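Local coordinates for protein oxidoreductase (Azotobacter vinelandii, PDB 7D5M) that binds NAD in a Rossmann domain and, as an inositol dehydrogenase homologue, probably oxidises a sugar-like or cyclitol substrate with it, at residues P69-L74 against H97-R102; H110-K115 against N335-F340. All blocks are in the same frame, centred on the assembly; numbering follows the deposited sequence.

Interaction 1: P69-L74 against H97-R102; sequences PDYRTL and HFAITR. With NAD (nicotinamide-adenine-dinucleotide), chain B.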
# COMPACT_ATOMS: atom_id res chain seq x y z
N PRO A 69 7.30 3.79 49.15
CA PRO A 69 8.37 2.92 48.66
C PRO A 69 7.91 1.58 48.08
O PRO A 69 8.70 0.96 47.38
CB PRO A 69 9.22 2.68 49.93
CG PRO A 69 8.23 2.83 51.05
CD PRO A 69 7.35 3.98 50.61
N ASP A 70 6.69 1.15 48.38
CA ASP A 70 6.17 -0.17 47.92
C ASP A 70 4.64 -0.18 47.91
O ASP A 70 4.01 0.68 48.56
CB ASP A 70 6.67 -1.30 48.84
CG ASP A 70 6.02 -1.22 50.21
OD1 ASP A 70 6.33 -0.28 50.95
OD2 ASP A 70 5.17 -2.06 50.50
N TYR A 71 4.06 -1.17 47.25
CA TYR A 71 2.59 -1.30 47.11
C TYR A 71 1.93 -1.57 48.47
O TYR A 71 0.79 -1.10 48.65
CB TYR A 71 2.24 -2.38 46.08
CG TYR A 71 2.60 -3.79 46.45
CD1 TYR A 71 3.85 -4.31 46.17
CD2 TYR A 71 1.68 -4.61 47.08
CE1 TYR A 71 4.18 -5.62 46.50
CE2 TYR A 71 1.99 -5.91 47.41
CZ TYR A 71 3.24 -6.43 47.10
OH TYR A 71 3.53 -7.71 47.48
N ARG A 72 2.58 -2.30 49.39
CA ARG A 72 1.93 -2.64 50.69
C ARG A 72 1.75 -1.35 51.49
O ARG A 72 0.65 -1.13 52.04
CB ARG A 72 2.70 -3.72 51.46
CG ARG A 72 2.85 -5.02 50.68
CD ARG A 72 3.85 -6.04 51.24
NE ARG A 72 5.16 -5.50 51.58
CZ ARG A 72 6.09 -5.05 50.72
NH1 ARG A 72 5.87 -5.04 49.41
NH2 ARG A 72 7.25 -4.61 51.19
N THR A 73 2.78 -0.52 51.56
CA THR A 73 2.74 0.78 52.27
C THR A 73 1.72 1.69 51.57
O THR A 73 0.92 2.33 52.27
CB THR A 73 4.11 1.45 52.33
OG1 THR A 73 4.97 0.47 52.90
CG2 THR A 73 4.07 2.74 53.12
N LEU A 74 1.76 1.74 50.24
CA LEU A 74 0.77 2.52 49.47
C LEU A 74 -0.64 2.17 49.95
O LEU A 74 -1.38 3.09 50.33
CB LEU A 74 0.95 2.22 47.98
CG LEU A 74 -0.19 2.66 47.07
CD1 LEU A 74 -0.24 4.18 46.94
CD2 LEU A 74 -0.05 2.01 45.71
N HIS A 97 2.82 -9.19 39.39
CA HIS A 97 1.40 -8.86 39.09
C HIS A 97 0.47 -9.57 40.07
O HIS A 97 -0.46 -8.94 40.58
CB HIS A 97 1.01 -9.24 37.66
CG HIS A 97 1.65 -8.39 36.62
ND1 HIS A 97 1.35 -8.53 35.29
CD2 HIS A 97 2.56 -7.39 36.70
CE1 HIS A 97 2.06 -7.67 34.58
NE2 HIS A 97 2.80 -6.95 35.43
N PHE A 98 0.71 -10.85 40.32
CA PHE A 98 -0.18 -11.68 41.17
C PHE A 98 -0.24 -11.09 42.59
O PHE A 98 -1.35 -10.80 43.08
CB PHE A 98 0.27 -13.14 41.20
CG PHE A 98 -0.54 -13.97 42.16
CD1 PHE A 98 -1.77 -14.49 41.79
CD2 PHE A 98 -0.08 -14.20 43.45
CE1 PHE A 98 -2.52 -15.24 42.69
CE2 PHE A 98 -0.83 -14.94 44.35
CZ PHE A 98 -2.05 -15.46 43.97
N ALA A 99 0.92 -10.90 43.22
CA ALA A 99 1.03 -10.46 44.64
C ALA A 99 0.43 -9.05 44.78
O ALA A 99 -0.32 -8.81 45.74
CB ALA A 99 2.47 -10.50 45.10
N ILE A 100 0.71 -8.16 43.83
CA ILE A 100 0.25 -6.74 43.93
C ILE A 100 -1.26 -6.70 43.71
O ILE A 100 -1.94 -6.01 44.50
CB ILE A 100 1.01 -5.82 42.97
CG1 ILE A 100 2.51 -5.81 43.27
CG2 ILE A 100 0.41 -4.42 43.02
CD1 ILE A 100 3.34 -5.16 42.19
N THR A 101 -1.77 -7.39 42.68
CA THR A 101 -3.22 -7.44 42.37
C THR A 101 -3.96 -8.05 43.56
O THR A 101 -4.98 -7.48 44.00
CB THR A 101 -3.50 -8.18 41.06
OG1 THR A 101 -2.81 -7.47 40.02
CG2 THR A 101 -4.96 -8.23 40.70
N ARG A 102 -3.47 -9.18 44.08
CA ARG A 102 -4.11 -9.87 45.23
C ARG A 102 -4.23 -8.89 46.41
O ARG A 102 -5.34 -8.77 46.97
CB ARG A 102 -3.33 -11.11 45.67
CG ARG A 102 -4.04 -11.87 46.77
CD ARG A 102 -3.24 -13.04 47.31
NE ARG A 102 -4.09 -13.76 48.25
CZ ARG A 102 -4.05 -15.07 48.48
NH1 ARG A 102 -3.18 -15.83 47.84
NH2 ARG A 102 -4.89 -15.60 49.35
PA NAD B . 9.85 -1.82 32.36
O1A NAD B . 10.94 -2.70 32.89
O2A NAD B . 10.10 -0.90 31.21
O5B NAD B . 9.26 -0.97 33.59
C5B NAD B . 9.13 -1.52 34.94
C4B NAD B . 8.83 -0.37 35.87
O4B NAD B . 8.33 -0.88 37.14
C3B NAD B . 10.04 0.50 36.24
O3B NAD B . 9.61 1.85 36.43
C2B NAD B . 10.52 -0.14 37.54
O2B NAD B . 11.30 0.69 38.36
C1B NAD B . 9.16 -0.42 38.19
N9A NAD B . 9.17 -1.44 39.22
C8A NAD B . 9.75 -2.68 39.14
N7A NAD B . 9.54 -3.42 40.19
C5A NAD B . 8.74 -2.64 41.01
C6A NAD B . 8.17 -2.88 42.28
N6A NAD B . 8.29 -4.04 42.94
N1A NAD B . 7.42 -1.89 42.82
C2A NAD B . 7.30 -0.74 42.14
N3A NAD B . 7.78 -0.40 40.94
C4A NAD B . 8.51 -1.41 40.43
O3 NAD B . 8.58 -2.73 31.95
PN NAD B . 7.40 -2.42 30.88
O1N NAD B . 7.87 -2.80 29.50
O2N NAD B . 6.89 -1.03 31.11
O5D NAD B . 6.29 -3.49 31.30
C5D NAD B . 5.68 -3.48 32.59
C4D NAD B . 4.46 -4.35 32.49
O4D NAD B . 3.61 -3.84 31.43
C3D NAD B . 4.75 -5.81 32.11
O3D NAD B . 3.83 -6.66 32.77
C2D NAD B . 4.55 -5.82 30.59
O2D NAD B . 4.20 -7.10 30.08
C1D NAD B . 3.38 -4.84 30.46
N1N NAD B . 3.27 -4.19 29.12
C2N NAD B . 2.06 -4.21 28.46
C3N NAD B . 1.93 -3.65 27.19
C7N NAD B . 0.54 -3.58 26.60
O7N NAD B . -0.43 -3.76 27.35
N7N NAD B . 0.43 -3.29 25.31
C4N NAD B . 3.07 -3.18 26.54
C5N NAD B . 4.30 -3.18 27.21
C6N NAD B . 4.33 -3.54 28.54
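Two helices of the NAD-binding Rossmann domain meet where the ring of Tyr-71, in the first turn of helix 71-78, lies against Ile-100 of helix 97-106. CG1 of Ile-100 comes in over one face of the ring as a CH-pi contact, 3.6 Å from the Tyr-71 centroid and only 15° off the ring normal, displaced toward CD1 and CE1. The phenol reaches across helix 97-106, so that Tyr-71 OH ends 3.8 Å from Ala-99 CB. With its CG set between backbone N and carbonyl carbon (chi1 67°), the tyrosine swings its ring across to the neighbouring helix, while CG of Arg-72 covers the opposite face. Replacing Tyr-71 by alanine is likely to open a gap over Ile-100 CG1 and leave Arg-72 CG without the ring it packs on.

The start of helix 71-78 is fixed by Asp-70, its N-cap, whose OD2 accepts from Thr-73 N at 3.0 Å and more weakly from Arg-72 N. Arg-72 NH1 stands 3.2 Å from Asp-70 OD2, which sits over the guanidinium face, so charge alone acts there. On the other helix, Thr-101 N and OG1 reach His-97 O from opposite faces of its plane. Across the interface no hydrogen bond forms: dispersion and ring-face packing join the helices, while the polar bonds shape each helix start separately.

Interaction 2: H110-K115 against N335-F340; sequences HVVCEK and NLYYRF. With NAD (nicotinamide-adenine-dinucleotide), chain B.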
# COMPACT_ATOMS: atom_id res chain seq x y z
N HIS A 110 -10.20 -1.36 43.36
CA HIS A 110 -10.29 -1.75 41.93
C HIS A 110 -8.88 -1.75 41.34
O HIS A 110 -8.01 -1.01 41.84
CB HIS A 110 -11.23 -0.84 41.15
CG HIS A 110 -12.58 -0.73 41.75
ND1 HIS A 110 -13.51 -1.74 41.65
CD2 HIS A 110 -13.16 0.27 42.45
CE1 HIS A 110 -14.63 -1.35 42.23
NE2 HIS A 110 -14.43 -0.12 42.75
N VAL A 111 -8.66 -2.57 40.33
CA VAL A 111 -7.32 -2.76 39.74
C VAL A 111 -7.42 -2.66 38.22
O VAL A 111 -8.41 -3.16 37.63
CB VAL A 111 -6.70 -4.11 40.18
CG1 VAL A 111 -5.31 -4.30 39.58
CG2 VAL A 111 -6.67 -4.24 41.69
N VAL A 112 -6.41 -2.04 37.63
CA VAL A 112 -6.05 -2.25 36.20
C VAL A 112 -4.69 -2.93 36.20
O VAL A 112 -3.70 -2.31 36.66
CB VAL A 112 -6.04 -0.95 35.39
CG1 VAL A 112 -5.68 -1.24 33.94
CG2 VAL A 112 -7.38 -0.23 35.48
N CYS A 113 -4.65 -4.17 35.73
CA CYS A 113 -3.43 -5.00 35.79
C CYS A 113 -2.86 -5.14 34.39
O CYS A 113 -3.60 -5.45 33.45
CB CYS A 113 -3.69 -6.37 36.41
SG CYS A 113 -2.15 -7.30 36.70
N GLU A 114 -1.57 -4.86 34.26
CA GLU A 114 -0.84 -5.09 32.99
C GLU A 114 -0.88 -6.58 32.66
O GLU A 114 -0.87 -7.42 33.58
CB GLU A 114 0.59 -4.58 33.09
CG GLU A 114 0.75 -3.25 32.42
CD GLU A 114 0.24 -3.18 30.99
OE1 GLU A 114 -0.25 -4.21 30.46
OE2 GLU A 114 0.31 -2.11 30.43
N LYS A 115 -0.96 -6.90 31.37
CA LYS A 115 -0.90 -8.30 30.91
C LYS A 115 0.54 -8.78 31.09
O LYS A 115 1.47 -8.00 30.94
CB LYS A 115 -1.40 -8.41 29.47
CG LYS A 115 -0.65 -7.56 28.46
CD LYS A 115 -0.63 -8.15 27.08
CE LYS A 115 0.64 -8.91 26.76
NZ LYS A 115 1.84 -8.05 26.89
N ASN A 335 -10.02 4.81 25.46
CA ASN A 335 -11.34 4.17 25.30
C ASN A 335 -11.50 3.04 26.34
O ASN A 335 -12.61 2.89 26.86
CB ASN A 335 -11.54 3.69 23.87
CG ASN A 335 -11.60 4.86 22.91
OD1 ASN A 335 -11.95 5.96 23.32
ND2 ASN A 335 -11.26 4.62 21.65
N LEU A 336 -10.45 2.30 26.66
CA LEU A 336 -10.53 1.28 27.74
C LEU A 336 -10.63 1.98 29.09
O LEU A 336 -11.47 1.57 29.90
CB LEU A 336 -9.30 0.37 27.73
CG LEU A 336 -9.11 -0.51 26.50
CD1 LEU A 336 -8.18 -1.66 26.87
CD2 LEU A 336 -10.42 -1.03 25.92
N TYR A 337 -9.77 2.97 29.34
CA TYR A 337 -9.63 3.56 30.69
C TYR A 337 -10.92 4.29 31.09
O TYR A 337 -11.28 4.22 32.28
CB TYR A 337 -8.37 4.43 30.80
CG TYR A 337 -7.24 3.77 31.57
CD1 TYR A 337 -7.23 3.80 32.95
CD2 TYR A 337 -6.21 3.10 30.94
CE1 TYR A 337 -6.22 3.21 33.69
CE2 TYR A 337 -5.18 2.50 31.66
CZ TYR A 337 -5.19 2.55 33.04
OH TYR A 337 -4.19 1.98 33.79
N TYR A 338 -11.64 4.96 30.18
CA TYR A 338 -12.90 5.63 30.60
C TYR A 338 -13.92 4.55 30.95
O TYR A 338 -14.70 4.76 31.88
CB TYR A 338 -13.43 6.67 29.61
CG TYR A 338 -14.34 6.14 28.54
CD1 TYR A 338 -15.63 5.72 28.83
CD2 TYR A 338 -13.93 6.09 27.22
CE1 TYR A 338 -16.46 5.21 27.85
CE2 TYR A 338 -14.75 5.60 26.22
CZ TYR A 338 -16.03 5.16 26.54
OH TYR A 338 -16.85 4.67 25.57
N ARG A 339 -13.89 3.40 30.25
CA ARG A 339 -14.82 2.28 30.56
C ARG A 339 -14.45 1.69 31.92
O ARG A 339 -15.37 1.36 32.71
CB ARG A 339 -14.79 1.23 29.45
CG ARG A 339 -15.44 1.70 28.16
CD ARG A 339 -15.32 0.60 27.12
NE ARG A 339 -16.15 0.81 25.94
CZ ARG A 339 -15.89 1.67 24.97
NH1 ARG A 339 -14.84 2.46 25.06
NH2 ARG A 339 -16.70 1.75 23.93
N PHE A 340 -13.16 1.53 32.20
CA PHE A 340 -12.69 1.08 33.53
C PHE A 340 -13.27 2.01 34.61
O PHE A 340 -13.83 1.49 35.60
CB PHE A 340 -11.16 1.04 33.64
CG PHE A 340 -10.46 0.07 32.72
CD1 PHE A 340 -11.08 -1.08 32.27
CD2 PHE A 340 -9.15 0.30 32.34
CE1 PHE A 340 -10.42 -1.97 31.44
CE2 PHE A 340 -8.48 -0.60 31.51
CZ PHE A 340 -9.12 -1.73 31.07
PA NAD B . 9.85 -1.82 32.36
O1A NAD B . 10.94 -2.70 32.89
O2A NAD B . 10.10 -0.90 31.21
O5B NAD B . 9.26 -0.97 33.59
C5B NAD B . 9.13 -1.52 34.94
C4B NAD B . 8.83 -0.37 35.87
O4B NAD B . 8.33 -0.88 37.14
C3B NAD B . 10.04 0.50 36.24
O3B NAD B . 9.61 1.85 36.43
C2B NAD B . 10.52 -0.14 37.54
O2B NAD B . 11.30 0.69 38.36
C1B NAD B . 9.16 -0.42 38.19
N9A NAD B . 9.17 -1.44 39.22
C8A NAD B . 9.75 -2.68 39.14
N7A NAD B . 9.54 -3.42 40.19
C5A NAD B . 8.74 -2.64 41.01
C6A NAD B . 8.17 -2.88 42.28
N6A NAD B . 8.29 -4.04 42.94
N1A NAD B . 7.42 -1.89 42.82
C2A NAD B . 7.30 -0.74 42.14
N3A NAD B . 7.78 -0.40 40.94
C4A NAD B . 8.51 -1.41 40.43
O3 NAD B . 8.58 -2.73 31.95
PN NAD B . 7.40 -2.42 30.88
O1N NAD B . 7.87 -2.80 29.50
O2N NAD B . 6.89 -1.03 31.11
O5D NAD B . 6.29 -3.49 31.30
C5D NAD B . 5.68 -3.48 32.59
C4D NAD B . 4.46 -4.35 32.49
O4D NAD B . 3.61 -3.84 31.43
C3D NAD B . 4.75 -5.81 32.11
O3D NAD B . 3.83 -6.66 32.77
C2D NAD B . 4.55 -5.82 30.59
O2D NAD B . 4.20 -7.10 30.08
C1D NAD B . 3.38 -4.84 30.46
N1N NAD B . 3.27 -4.19 29.12
C2N NAD B . 2.06 -4.21 28.46
C3N NAD B . 1.93 -3.65 27.19
C7N NAD B . 0.54 -3.58 26.60
O7N NAD B . -0.43 -3.76 27.35
N7N NAD B . 0.43 -3.29 25.31
C4N NAD B . 3.07 -3.18 26.54
C5N NAD B . 4.30 -3.18 27.21
C6N NAD B . 4.33 -3.54 28.54
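The rings of Tyr-337 and Phe-340, one turn of helix 329-349, form the aromatic surface on which Val-112 of strand 110-113 rests. One face of Tyr-337 carries Phe-340 CD2, 4.0 Å above its plane and displaced toward the rim; one face of Phe-340 looks onto the backbone oxygen Leu-336 O of its own helix. The two methyls of Val-112 sit oblique to the rings, CG1 lying 3.6 Å from Tyr-337 OH and also touching Phe-340 CE2, and CG2 3.6 Å from Phe-340 CD2. Because CG1 is anti to the backbone N (chi1 -180°) and CG2 sits beside it, the isopropyl group presents both branches to the helix. As whole side chains, the valine and Phe-340 cross at about a right angle.

The phenol end of Tyr-337 is polar and buried, but it is satisfied by hydrogen bonds with Ser-89 and His-29. His-29 also bonds Glu-114 OE2, linking the aromatic patch to the cofactor pocket beyond the strand's end. There Glu-114 OE1 takes the N-H of Lys-115 at 2.9 Å on its anti lone pair, and it also bonds Thr-141. Glu-114 OE1 also stands 3.1 Å from NAD C2N on the nicotinamide ring, and Lys-115 O lies 3.0 Å from O2D of the adjoining ribose.

An apolar contact thus joins the Rossmann sheet to a helix from the C-terminal part of the chain, while a hydrogen-bond chain through Tyr-337 and His-29 ties that helix to a glutamate beside the nicotinamide, which probably restricts how the glutamate turns.

How the interactions relate
Interaction 1 is partly buried and lies toward the periphery, its centre about 20 Å from the centre of the chain; interaction 2 is buried, its centre about 9 Å from the same point. Their centres are about 17 Å apart, yet helix 97-106 and strand 110-113 are consecutive in the Rossmann domain and touch, with Thr-101 OG1 3.4 Å from Cys-113 SG. The first contact pairs two helices of that domain, whereas the second reaches across 219 intervening residues to helix 329-349. Both rely on aliphatic groups against aromatic rings, but ring-face packing near the surface gives way to oblique packing around a buried, hydrogen-bonded phenol. Away from this packing, His-97, Glu-114 and Lys-115 lie beside NAD.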